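SGNH hydrolase-type esterase domain-containing protein (Slackia heliotrinireducens DSM 20476, PDB 4S1P) is a putative SGNH-family hydrolase that probably cleaves ester bonds, although its natural substrate is not known. Local coordinates at residues S79-A82 with Y83-V87. Numbering follows the deposited sequence.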
ATOM      1  N   SER A  79     -13.755   0.250  -5.874  1.00 16.07           N
ATOM      2  CA  SER A  79     -14.491   0.469  -4.638  0.70 16.95           C
ATOM      3  C   SER A  79     -13.893   1.674  -3.915  1.00 14.24           C
ATOM      4  O   SER A  79     -13.338   1.540  -2.820  1.00 15.21           O
ATOM      5  CB  SER A  79     -14.457  -0.783  -3.757  0.70 18.52           C
ATOM      6  OG  SER A  79     -15.131  -1.872  -4.374  0.70 18.15           O
ATOM      7  N   PRO A  80     -13.971   2.864  -4.541  1.00 15.29           N
ATOM      8  CA  PRO A  80     -13.306   4.041  -4.008  1.00 14.57           C
ATOM      9  C   PRO A  80     -13.804   4.456  -2.644  1.00 14.34           C
ATOM     10  O   PRO A  80     -13.029   4.960  -1.840  1.00 14.33           O
ATOM     11  CB  PRO A  80     -13.585   5.145  -5.054  1.00 16.68           C
ATOM     12  CG  PRO A  80     -14.808   4.644  -5.785  1.00 17.44           C
ATOM     13  CD  PRO A  80     -14.597   3.151  -5.845  1.00 16.63           C
ATOM     14  N   THR A  81     -15.111   4.254  -2.385  1.00 15.69           N
ATOM     15  CA  THR A  81     -15.628   4.656  -1.097  1.00 15.49           C
ATOM     16  C   THR A  81     -15.166   3.731   0.029  1.00 14.11           C
ATOM     17  O   THR A  81     -14.754   4.196   1.094  1.00 15.36           O
ATOM     18  CB  THR A  81     -17.143   4.797  -1.153  1.00 16.32           C
ATOM     19  OG1 THR A  81     -17.457   5.773  -2.162  1.00 18.55           O
ATOM     20  CG2 THR A  81     -17.659   5.222   0.196  1.00 19.51           C
ATOM     21  N   ALA A  82     -15.169   2.432  -0.243  1.00 13.55           N
ATOM     22  CA  ALA A  82     -14.622   1.481   0.702  1.00 13.77           C
ATOM     23  C   ALA A  82     -13.174   1.769   1.003  1.00 15.22           C
ATOM     24  O   ALA A  82     -12.742   1.696   2.154  1.00 14.08           O
ATOM     25  CB  ALA A  82     -14.799   0.043   0.230  1.00 16.65           C
ATOM     26  N   TYR A  83     -12.428   2.087  -0.040  1.00 14.25           N
ATOM     27  CA  TYR A  83     -11.021   2.450   0.152  1.00 12.66           C
ATOM     28  C   TYR A  83     -10.864   3.654   1.060  1.00 12.82           C
ATOM     29  O   TYR A  83     -10.121   3.619   2.057  1.00 13.73           O
ATOM     30  CB  TYR A  83     -10.366   2.697  -1.205  1.00 12.71           C
ATOM     31  CG  TYR A  83      -8.945   3.246  -1.032  1.00 12.18           C
ATOM     32  CD1 TYR A  83      -8.005   2.499  -0.394  1.00 12.81           C
ATOM     33  CD2 TYR A  83      -8.614   4.526  -1.393  1.00 12.29           C
ATOM     34  CE1 TYR A  83      -6.728   2.968  -0.164  1.00 12.31           C
ATOM     35  CE2 TYR A  83      -7.357   5.024  -1.157  1.00 13.04           C
ATOM     36  CZ  TYR A  83      -6.425   4.244  -0.530  1.00 12.24           C
ATOM     37  OH  TYR A  83      -5.186   4.789  -0.271  1.00 12.88           O
ATOM     38  N   ALA A  84     -11.580   4.723   0.715  1.00 13.10           N
ATOM     39  CA  ALA A  84     -11.491   5.965   1.449  1.00 14.94           C
ATOM     40  C   ALA A  84     -11.851   5.764   2.926  1.00 12.84           C
ATOM     41  O   ALA A  84     -11.180   6.315   3.811  1.00 15.37           O
ATOM     42  CB  ALA A  84     -12.381   7.022   0.830  1.00 16.31           C
ATOM     43  N   ARG A  85     -12.896   4.998   3.200  0.50 13.40           N
ATOM     44  CA  ARG A  85     -13.285   4.784   4.577  0.50 15.86           C
ATOM     45  C   ARG A  85     -12.280   3.938   5.335  0.50 14.66           C
ATOM     46  O   ARG A  85     -12.037   4.188   6.518  0.50 15.47           O
ATOM     47  CB  ARG A  85     -14.680   4.157   4.669  0.50 18.54           C
ATOM     48  CG  ARG A  85     -15.803   4.994   4.051  0.50 25.54           C
ATOM     49  CD  ARG A  85     -15.852   6.427   4.572  0.50 31.52           C
ATOM     50  NE  ARG A  85     -15.226   7.339   3.618  0.50 33.64           N
ATOM     51  CZ  ARG A  85     -14.475   8.375   3.952  0.50 32.93           C
ATOM     52  NH1 ARG A  85     -14.267   8.666   5.230  0.50 41.05           N
ATOM     53  NH2 ARG A  85     -13.956   9.140   3.007  0.50 39.15           N
ATOM     54  N   SER A  86     -11.675   2.964   4.653  1.00 13.54           N
ATOM     55  CA  SER A  86     -10.690   2.131   5.300  1.00 13.58           C
ATOM     56  C   SER A  86      -9.471   2.952   5.678  1.00 13.40           C
ATOM     57  O   SER A  86      -8.948   2.850   6.789  1.00 13.49           O
ATOM     58  CB  SER A  86     -10.291   0.957   4.416  1.00 15.17           C
ATOM     59  OG  SER A  86     -11.365   0.044   4.215  1.00 17.48           O
ATOM     60  N   VAL A  87      -8.978   3.748   4.737  1.00 12.96           N
ATOM     61  CA  VAL A  87      -7.802   4.599   5.040  1.00 13.16           C
ATOM     62  C   VAL A  87      -8.110   5.605   6.120  1.00 14.08           C
ATOM     63  O   VAL A  87      -7.279   5.851   6.987  1.00 15.15           O
ATOM     64  CB  VAL A  87      -7.290   5.327   3.786  1.00 16.33           C
ATOM     65  CG1 VAL A  87      -6.203   6.341   4.147  1.00 18.14           C
ATOM     66  CG2 VAL A  87      -6.764   4.306   2.836  1.00 17.77           C
TER
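The carbonyl oxygen of A82 receives the backbone N of S86 in a hydrogen bond of 3.0 Å, S86 N to A82 O, and the hydroxyl of S86 comes just as near, OG to A82 O 3.0 Å. S86 turns OG back toward that carbonyl because it lies anti to its own carbonyl carbon, beside the backbone N (chi1 -66°). The same i to i+4 pattern opens helix 80-96: Y83 N reaches S79 O at 3.0 Å, the first bond of the helix. S79 thus holds the N-cap position through its carbonyl oxygen, its side chain making no capping bond, and P80 starts the first turn. A84 N to P80 O and R85 N to T81 O follow, each 2.9 Å long.

Side chains lean on these carbonyls too. In one of its two modelled conformers, R85 places CG 3.2 Å from T81 O, with T81 CG2 alongside, 4.3 Å from R85 CG. Y83 sends its ring toward the protein, CG anti to the backbone N (chi1 173°), to pack on A133 and A137 of helix 123-141.

This start of the helix is thus two-sided, with P80, T81, A82 and R85 exposed and Y83 and S86 buried. Main-chain hydrogen bonds hold the amphipathic segment together, while the Y83 ring and V87, which touches A137, pack it against helix 123-141 of the SGNH fold and S86 meets the loop at L41 and A42.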